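Local coordinates for protein mRNA export factor GLE1 (Saccharomyces cerevisiae, PDB 6B4E) that works as a nucleoporin of the nuclear pore complex in mRNA export, binds inositol hexakisphosphate and acts as an enzyme activator, at residues 203-208 and 240-245. Sequence-based numbering, arbitrary orientation.
Sequences FPIALS and VQFLQA
Ile-205 reaches across to helix 225-264 and meets Phe-242 and Ala-245 there. With CG1 anti to the backbone N (chi1 -170°), the longer branch points at the helix: CG1 lies 4.1 Å from CB of Ala-245, while the terminal CD1 comes in at the rim of the Phe-242 ring, near the ring plane, 4.4 Å from its CD1. The buried part is three residues on, at Ser-208, toward which the Phe-242 ring extends. Phe-242 CE1 is 4.2 Å from Ser-208 C, and Phe-242 CD1 is 4.3 Å from Ser-208 CB. Here the serine turns its methylene to the ring, and its OG is taken up by hydrogen bonds with Thr-187 OG1 and Trp-234 NE1; Trp-234 also packs edge-to-face with Phe-242. The Ala-245 end is closer to solvent: the alanine and Ile-205 are both partly exposed, although their approach is the shortest between the segments. No hydrogen bond links the two segments, and about 170 Å² is buried in total, so this is a light apolar contact. It joins the N-terminal part of helix 206-216 to the middle of the long helix that follows, beside helix 169-188, as part of the all-helical C-terminal GLE1-like domain.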
loop_
_atom_site.group_PDB
_atom_site.type_symbol
_atom_site.label_atom_id
_atom_site.label_comp_id
_atom_site.label_asym_id
_atom_site.label_seq_id
_atom_site.Cartn_x
_atom_site.Cartn_y
_atom_site.Cartn_z
ATOM N N PHE A 203 2.127 8.578 5.928
ATOM C CA PHE A 203 1.111 7.662 5.399
ATOM C C PHE A 203 0.433 6.959 6.563
ATOM O O PHE A 203 0.605 5.751 6.771
ATOM C CB PHE A 203 1.722 6.636 4.441
ATOM C CG PHE A 203 2.390 7.262 3.255
ATOM C CD1 PHE A 203 1.652 7.882 2.269
ATOM C CD2 PHE A 203 3.756 7.240 3.151
ATOM C CE1 PHE A 203 2.275 8.451 1.221
ATOM C CE2 PHE A 203 4.367 7.811 2.102
ATOM C CZ PHE A 203 3.634 8.410 1.144
ATOM N N PRO A 204 -0.385 7.679 7.309
ATOM C CA PRO A 204 -0.839 7.216 8.626
ATOM C C PRO A 204 -2.001 6.231 8.527
ATOM O O PRO A 204 -2.470 5.881 7.445
ATOM C CB PRO A 204 -1.246 8.529 9.308
ATOM C CG PRO A 204 -1.755 9.367 8.171
ATOM C CD PRO A 204 -0.797 9.073 7.040
ATOM N N ILE A 205 -2.454 5.773 9.700
ATOM C CA ILE A 205 -3.408 4.673 9.765
ATOM C C ILE A 205 -4.735 5.047 9.111
ATOM O O ILE A 205 -5.460 4.174 8.636
ATOM C CB ILE A 205 -3.572 4.215 11.235
ATOM C CG1 ILE A 205 -4.369 2.916 11.331
ATOM C CG2 ILE A 205 -4.246 5.277 12.113
ATOM C CD1 ILE A 205 -3.655 1.738 10.789
ATOM N N ALA A 206 -5.061 6.347 9.048
ATOM C CA ALA A 206 -6.254 6.779 8.326
ATOM C C ALA A 206 -6.287 6.226 6.907
ATOM O O ALA A 206 -7.365 6.000 6.355
ATOM C CB ALA A 206 -6.316 8.314 8.280
ATOM N N LEU A 207 -5.120 6.032 6.291
ATOM C CA LEU A 207 -5.098 5.583 4.905
ATOM C C LEU A 207 -5.558 4.139 4.777
ATOM O O LEU A 207 -6.066 3.750 3.720
ATOM C CB LEU A 207 -3.699 5.754 4.322
ATOM C CG LEU A 207 -3.154 7.189 4.352
ATOM C CD1 LEU A 207 -1.881 7.261 3.530
ATOM C CD2 LEU A 207 -4.178 8.195 3.847
ATOM N N SER A 208 -5.382 3.334 5.836
ATOM C CA SER A 208 -5.968 2.002 5.874
ATOM C C SER A 208 -7.477 2.066 6.007
ATOM O O SER A 208 -8.181 1.250 5.406
ATOM C CB SER A 208 -5.395 1.173 7.029
ATOM O OG SER A 208 -4.161 0.576 6.677
ATOM N N VAL A 240 -4.613 -6.133 13.669
ATOM C CA VAL A 240 -4.437 -5.929 15.109
ATOM C C VAL A 240 -4.337 -4.441 15.434
ATOM O O VAL A 240 -4.968 -3.937 16.373
ATOM C CB VAL A 240 -3.190 -6.691 15.594
ATOM C CG1 VAL A 240 -2.732 -6.177 16.960
ATOM C CG2 VAL A 240 -3.501 -8.180 15.616
ATOM N N GLN A 241 -3.520 -3.723 14.670
ATOM C CA GLN A 241 -3.281 -2.318 14.950
ATOM C C GLN A 241 -4.450 -1.441 14.517
ATOM O O GLN A 241 -4.669 -0.373 15.098
ATOM C CB GLN A 241 -1.998 -1.868 14.259
ATOM C CG GLN A 241 -0.750 -2.508 14.807
ATOM C CD GLN A 241 -0.541 -3.931 14.314
ATOM O OE1 GLN A 241 -1.028 -4.328 13.246
ATOM N NE2 GLN A 241 0.214 -4.705 15.084
ATOM N N PHE A 242 -5.187 -1.864 13.490
ATOM C CA PHE A 242 -6.388 -1.146 13.066
ATOM C C PHE A 242 -7.430 -1.150 14.174
ATOM O O PHE A 242 -8.047 -0.124 14.467
ATOM C CB PHE A 242 -6.932 -1.813 11.801
ATOM C CG PHE A 242 -8.022 -1.044 11.083
ATOM C CD1 PHE A 242 -7.749 0.159 10.449
ATOM C CD2 PHE A 242 -9.296 -1.576 10.978
ATOM C CE1 PHE A 242 -8.738 0.834 9.768
ATOM C CE2 PHE A 242 -10.293 -0.895 10.302
ATOM C CZ PHE A 242 -10.007 0.306 9.689
ATOM N N LEU A 243 -7.612 -2.300 14.820
ATOM C CA LEU A 243 -8.496 -2.382 15.977
ATOM C C LEU A 243 -8.015 -1.509 17.129
ATOM O O LEU A 243 -8.833 -0.913 17.846
ATOM C CB LEU A 243 -8.620 -3.841 16.435
ATOM C CG LEU A 243 -9.440 -4.720 15.507
ATOM C CD1 LEU A 243 -9.188 -6.179 15.826
ATOM C CD2 LEU A 243 -10.899 -4.418 15.663
ATOM N N GLN A 244 -6.700 -1.456 17.358
ATOM C CA GLN A 244 -6.162 -0.566 18.384
ATOM C C GLN A 244 -6.523 0.877 18.094
ATOM O O GLN A 244 -6.855 1.648 19.009
ATOM C CB GLN A 244 -4.644 -0.722 18.475
ATOM C CG GLN A 244 -4.247 -2.083 19.008
ATOM C CD GLN A 244 -2.756 -2.384 18.896
ATOM O OE1 GLN A 244 -1.984 -1.656 18.273
ATOM N NE2 GLN A 244 -2.362 -3.504 19.467
ATOM N N ALA A 245 -6.468 1.255 16.821
ATOM C CA ALA A 245 -6.647 2.651 16.448
ATOM C C ALA A 245 -8.109 3.064 16.534
ATOM O O ALA A 245 -8.418 4.153 17.029
ATOM C CB ALA A 245 -6.120 2.885 15.034
#